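Long-range contacts in PTS-dependent dihydroxyacetone kinase operon regulatory protein (Escherichia coli, PDB 4LRZ), which activates the dhaKLM operon from a sigma-70 promoter and represses its own expression, here represented by its N-terminal GAF-PAS region: residues F[70-75]-F[88-93]; F[82-87]-F[100-105]. All blocks are in the same frame, centred on the assembly; numbering follows the deposited sequence.

Contact 1 (F[70-75]-F[88-93]); sequences PRECAL and NGDPQT
Leu75 and Asn88 form a hydrogen-bonded antiparallel pair, N to O in both directions, at the open end of the GAF-domain hairpin 74-79/84-89. Next comes Ala74 with Gly89, a non-hydrogen-bonded pair; glycine suits the place because a CB there would strike Cys73 O. One more bond, Asp90 N to Cys73 O (2.9 Å), carries the pairing just past the strands, and there Asp90 becomes the N-cap of helix 91-99. Thr93, in its first turn, leans back on 70-75. Its CB lies 3.9 Å from Cys73 N, and its methyl CG2 packs on the backbone at 3.8 Å from Cys73 CA. With chi1 at -55°, OG1 stands beside its own backbone N, which brings both donors of Thr93 to one acceptor: N reaches Asp90 OD2 at 3.0 Å from above the carboxylate plane, while OG1 gives its proton to the anti lone pair of OD2 at 2.8 Å. Threonine thus serves with methyl and hydroxyl at once. Glu72, its chain extended, crosses Thr93 at about a right angle, and its OE2 accepts from a water that also donates to Thr93 OG1 at 2.7 Å.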
loop_
_atom_site.group_PDB
_atom_site.type_symbol
_atom_site.label_atom_id
_atom_site.label_comp_id
_atom_site.label_asym_id
_atom_site.label_seq_id
_atom_site.Cartn_x
_atom_site.Cartn_y
_atom_site.Cartn_z
ATOM N N PRO F 70 -9.576 -18.838 21.883
ATOM C CA PRO F 70 -10.296 -20.072 21.522
ATOM C C PRO F 70 -11.681 -19.813 20.926
ATOM O O PRO F 70 -12.406 -18.914 21.384
ATOM C CB PRO F 70 -10.458 -20.799 22.861
ATOM C CG PRO F 70 -10.327 -19.674 23.951
ATOM C CD PRO F 70 -9.923 -18.394 23.254
ATOM N N ARG F 71 -12.026 -20.617 19.922
ATOM C CA ARG F 71 -13.203 -20.430 19.112
ATOM C C ARG F 71 -13.292 -21.622 18.140
ATOM O O ARG F 71 -12.278 -22.054 17.606
ATOM C CB ARG F 71 -13.086 -19.112 18.351
ATOM C CG ARG F 71 -13.933 -19.054 17.139
ATOM C CD ARG F 71 -14.407 -17.669 16.737
ATOM N NE ARG F 71 -15.753 -17.823 16.160
ATOM C CZ ARG F 71 -16.287 -17.062 15.219
ATOM N NH1 ARG F 71 -15.596 -16.054 14.672
ATOM N NH2 ARG F 71 -17.518 -17.313 14.826
ATOM N N GLU F 72 -14.479 -22.180 17.941
ATOM C CA GLU F 72 -14.673 -23.247 16.933
ATOM C C GLU F 72 -14.860 -22.641 15.544
ATOM O O GLU F 72 -15.985 -22.347 15.141
ATOM C CB GLU F 72 -15.884 -24.126 17.283
ATOM C CG GLU F 72 -15.691 -25.100 18.477
ATOM C CD GLU F 72 -17.002 -25.751 18.955
ATOM O OE1 GLU F 72 -17.444 -25.411 20.080
ATOM O OE2 GLU F 72 -17.599 -26.599 18.231
ATOM N N CYS F 73 -13.761 -22.415 14.827
ATOM C CA CYS F 73 -13.860 -21.850 13.506
ATOM C C CYS F 73 -12.620 -22.142 12.673
ATOM O O CYS F 73 -11.617 -22.597 13.183
ATOM C CB CYS F 73 -14.125 -20.339 13.544
ATOM S SG CYS F 73 -12.644 -19.356 13.794
ATOM N N ALA F 74 -12.713 -21.878 11.380
ATOM C CA ALA F 74 -11.636 -22.150 10.457
ATOM C C ALA F 74 -11.584 -20.982 9.519
ATOM O O ALA F 74 -12.615 -20.369 9.186
ATOM C CB ALA F 74 -11.939 -23.418 9.689
ATOM N N LEU F 75 -10.390 -20.709 9.036
ATOM C CA LEU F 75 -10.196 -19.644 8.069
ATOM C C LEU F 75 -9.582 -20.291 6.811
ATOM O O LEU F 75 -8.718 -21.188 6.928
ATOM C CB LEU F 75 -9.279 -18.583 8.673
ATOM C CG LEU F 75 -9.802 -17.831 9.920
ATOM C CD1 LEU F 75 -8.664 -17.252 10.799
ATOM C CD2 LEU F 75 -10.736 -16.715 9.515
ATOM N N ASN F 88 -6.465 -22.576 8.223
ATOM C CA ASN F 88 -5.923 -22.561 9.577
ATOM C C ASN F 88 -7.053 -22.267 10.521
ATOM O O ASN F 88 -8.195 -22.131 10.056
ATOM C CB ASN F 88 -4.736 -21.584 9.742
ATOM C CG ASN F 88 -5.160 -20.160 9.657
ATOM O OD1 ASN F 88 -4.832 -19.335 10.512
ATOM N ND2 ASN F 88 -5.913 -19.851 8.640
ATOM N N GLY F 89 -6.770 -22.216 11.830
ATOM C CA GLY F 89 -7.832 -22.067 12.822
ATOM C C GLY F 89 -7.884 -23.252 13.786
ATOM O O GLY F 89 -6.872 -23.882 14.079
ATOM N N ASP F 90 -9.066 -23.554 14.287
ATOM C CA ASP F 90 -9.189 -24.563 15.314
ATOM C C ASP F 90 -9.069 -25.985 14.755
ATOM O O ASP F 90 -9.826 -26.370 13.859
ATOM C CB ASP F 90 -10.516 -24.389 16.046
ATOM C CG ASP F 90 -10.837 -25.556 16.932
ATOM O OD1 ASP F 90 -10.130 -25.762 17.928
ATOM O OD2 ASP F 90 -11.806 -26.273 16.642
ATOM N N PRO F 91 -8.118 -26.761 15.288
ATOM C CA PRO F 91 -7.839 -28.163 14.883
ATOM C C PRO F 91 -9.103 -29.041 14.685
ATOM O O PRO F 91 -9.317 -29.642 13.585
ATOM C CB PRO F 91 -6.943 -28.693 16.015
ATOM C CG PRO F 91 -6.266 -27.442 16.611
ATOM C CD PRO F 91 -7.199 -26.269 16.350
ATOM N N GLN F 92 -9.955 -29.075 15.701
ATOM C CA GLN F 92 -11.220 -29.810 15.629
ATOM C C GLN F 92 -12.140 -29.347 14.473
ATOM O O GLN F 92 -12.752 -30.166 13.762
ATOM C CB GLN F 92 -11.955 -29.721 16.965
ATOM C CG GLN F 92 -13.331 -30.463 17.009
ATOM C CD GLN F 92 -14.146 -30.125 18.277
ATOM O OE1 GLN F 92 -14.181 -30.905 19.231
ATOM N NE2 GLN F 92 -14.773 -28.948 18.290
ATOM N N THR F 93 -12.241 -28.037 14.288
ATOM C CA THR F 93 -13.133 -27.513 13.279
ATOM C C THR F 93 -12.554 -27.902 11.911
ATOM O O THR F 93 -13.268 -28.385 11.051
ATOM C CB THR F 93 -13.388 -26.011 13.500
ATOM O OG1 THR F 93 -13.861 -25.820 14.839
ATOM C CG2 THR F 93 -14.415 -25.467 12.570
HETATM O O HOH W 1 -15.995 -27.275 15.504
#

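Contact 2 (F[82-87]-F[100-105]); sequences ACILSR and LGFNDG
The Arg87 guanidinium is met near its plane, at the edge, by Asp104 OD2, and a water also lies in that plane at an edge. Carboxylate and guanidinium planes stand 80° apart, so the salt bridge is not the side-by-side, two-bond kind; its single contact, NH1 to OD2 at 3.5 Å, is a weak hydrogen bond. The edge water accepts from Arg87 NE at 2.7 Å and donates to Phe102 O at 3.1 Å, tying the charged group to the loop backbone. Bends at chi2 and chi3 (55° at the latter) fold the arginine chain toward 102-104. A second water bridges the two partners: it donates to Asp104 OD2 at 2.9 Å and accepts from the backbone N of Arg87, also at 2.9 Å. Long and branched, arginine can serve the carboxylate and the water bridge together, while the shorter Asp104 answers from the loop.

Nearer the start of the strand Ile84 supplies the apolar part. Its CD1 comes to 4.2 Å from Phe102 CB, the two side chains crossing at a slant, and Ile84 CB rests against Asn103 O. The backbones join through a hydrogen bond from Gly105 N to Ile84 O (2.6 Å). At Gly105's positive phi (82°) a CB would be jammed against the carbonyl O of Asp104, so a residue without one fits. Cys83 SG lies 3.5 Å from Gly105 O. Further backbone bonds, Ile84 with Thr106 and Ala82 with Cys108, continue the join beyond the segment.

Within the GAF domain, the loop leaving helix 91-99 thus passes across the edge of strand 84-89, an outermost strand of the chain's five-stranded sheet, and joins it by backbone bonds. A Schellman motif at Gly101 ends the helix, and a classic beta bulge sets Leu85 and Ser86 opposite Ile77 of strand 74-79.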
loop_
_atom_site.group_PDB
_atom_site.type_symbol
_atom_site.label_atom_id
_atom_site.label_comp_id
_atom_site.label_asym_id
_atom_site.label_seq_id
_atom_site.Cartn_x
_atom_site.Cartn_y
_atom_site.Cartn_z
ATOM N N ALA F 82 -12.221 -20.638 -6.707
ATOM C CA ALA F 82 -12.717 -21.323 -5.525
ATOM C C ALA F 82 -11.904 -22.556 -5.076
ATOM O O ALA F 82 -12.448 -23.449 -4.426
ATOM C CB ALA F 82 -14.153 -21.717 -5.712
ATOM N N CYS F 83 -10.634 -22.637 -5.438
ATOM C CA CYS F 83 -9.811 -23.733 -4.951
ATOM C C CYS F 83 -9.165 -23.346 -3.624
ATOM O O CYS F 83 -8.511 -22.273 -3.536
ATOM C CB CYS F 83 -8.727 -24.054 -5.980
ATOM S SG CYS F 83 -7.734 -25.526 -5.598
ATOM N N ILE F 84 -9.352 -24.193 -2.593
ATOM C CA ILE F 84 -8.763 -23.938 -1.269
ATOM C C ILE F 84 -7.246 -24.045 -1.332
ATOM O O ILE F 84 -6.694 -25.100 -1.648
ATOM C CB ILE F 84 -9.303 -24.866 -0.192
ATOM C CG1 ILE F 84 -10.791 -24.612 0.009
ATOM C CG2 ILE F 84 -8.576 -24.588 1.125
ATOM C CD1 ILE F 84 -11.394 -25.378 1.106
ATOM N N LEU F 85 -6.574 -22.936 -1.042
ATOM C CA LEU F 85 -5.100 -22.861 -1.096
ATOM C C LEU F 85 -4.460 -23.136 0.289
ATOM O O LEU F 85 -3.411 -23.775 0.384
ATOM C CB LEU F 85 -4.657 -21.483 -1.616
ATOM C CG LEU F 85 -5.050 -21.141 -3.063
ATOM C CD1 LEU F 85 -4.773 -19.680 -3.340
ATOM C CD2 LEU F 85 -4.293 -22.014 -4.072
ATOM N N SER F 86 -5.107 -22.635 1.347
ATOM C CA SER F 86 -4.618 -22.798 2.724
ATOM C C SER F 86 -5.759 -22.729 3.732
ATOM O O SER F 86 -6.767 -22.041 3.510
ATOM C CB SER F 86 -3.638 -21.679 3.031
ATOM O OG SER F 86 -2.690 -22.078 4.018
ATOM N N ARG F 87 -5.591 -23.443 4.842
ATOM C CA ARG F 87 -6.554 -23.451 5.932
ATOM C C ARG F 87 -5.849 -23.268 7.283
ATOM O O ARG F 87 -4.762 -23.788 7.485
ATOM C CB ARG F 87 -7.284 -24.805 5.949
ATOM C CG ARG F 87 -7.975 -25.153 4.638
ATOM C CD ARG F 87 -7.648 -26.565 4.171
ATOM N NE ARG F 87 -7.965 -27.528 5.192
ATOM C CZ ARG F 87 -7.062 -28.139 5.950
ATOM N NH1 ARG F 87 -5.746 -27.915 5.777
ATOM N NH2 ARG F 87 -7.486 -28.993 6.863
ATOM N N LEU F 100 -15.925 -33.452 5.744
ATOM C CA LEU F 100 -16.893 -33.136 4.702
ATOM C C LEU F 100 -16.277 -32.981 3.326
ATOM O O LEU F 100 -17.016 -32.709 2.369
ATOM C CB LEU F 100 -17.661 -31.851 5.035
ATOM C CG LEU F 100 -18.448 -31.870 6.342
ATOM C CD1 LEU F 100 -19.174 -30.553 6.525
ATOM C CD2 LEU F 100 -19.431 -33.059 6.363
ATOM N N GLY F 101 -14.948 -33.129 3.215
ATOM C CA GLY F 101 -14.240 -32.925 1.938
ATOM C C GLY F 101 -13.450 -31.630 1.716
ATOM O O GLY F 101 -12.816 -31.438 0.640
ATOM N N PHE F 102 -13.450 -30.725 2.692
ATOM C CA PHE F 102 -12.741 -29.475 2.487
ATOM C C PHE F 102 -11.290 -29.627 2.944
ATOM O O PHE F 102 -11.035 -29.694 4.125
ATOM C CB PHE F 102 -13.401 -28.346 3.262
ATOM C CG PHE F 102 -14.824 -28.046 2.867
ATOM C CD1 PHE F 102 -15.865 -28.401 3.697
ATOM C CD2 PHE F 102 -15.105 -27.360 1.701
ATOM C CE1 PHE F 102 -17.200 -28.089 3.372
ATOM C CE2 PHE F 102 -16.422 -27.040 1.365
ATOM C CZ PHE F 102 -17.474 -27.416 2.206
ATOM N N ASN F 103 -10.349 -29.701 2.007
ATOM C CA ASN F 103 -8.933 -29.871 2.287
ATOM C C ASN F 103 -8.228 -28.895 1.381
ATOM O O ASN F 103 -8.864 -28.263 0.569
ATOM C CB ASN F 103 -8.488 -31.281 1.903
ATOM C CG ASN F 103 -9.178 -32.352 2.709
ATOM O OD1 ASN F 103 -8.966 -32.472 3.932
ATOM N ND2 ASN F 103 -10.015 -33.144 2.038
ATOM N N ASP F 104 -6.909 -28.785 1.500
ATOM C CA ASP F 104 -6.119 -28.041 0.520
ATOM C C ASP F 104 -6.405 -28.615 -0.869
ATOM O O ASP F 104 -6.417 -29.825 -1.055
ATOM C CB ASP F 104 -4.620 -28.150 0.796
ATOM C CG ASP F 104 -4.191 -27.407 2.032
ATOM O OD1 ASP F 104 -3.041 -27.615 2.434
ATOM O OD2 ASP F 104 -4.981 -26.646 2.622
ATOM N N GLY F 105 -6.634 -27.730 -1.828
ATOM C CA GLY F 105 -6.998 -28.139 -3.194
ATOM C C GLY F 105 -8.434 -28.496 -3.531
ATOM O O GLY F 105 -8.718 -28.740 -4.710
HETATM O O HOH W 2 -10.109 -28.261 6.705
HETATM O O HOH W 3 -3.617 -25.552 4.873
#

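Contacts 1 and 2 share strand 84-89, with centres about 14 Å apart on the same five-stranded GAF sheet. Contact 1 ties the last residues of that strand to its hairpin partner 74-79, whereas contact 2 uses the earlier part and attaches the loop 100-105. Helix 91-99 connects them: it starts in contact 1 and leads into the loop of contact 2. Along the chain the four segments alternate between the two contacts. The contacts also touch directly, Leu75 O lying 4.0 Å from Arg87 CB. The side chain of Asn88 in contact 1 is about 12 Å from a bound ADP, too far for it to touch the ligand.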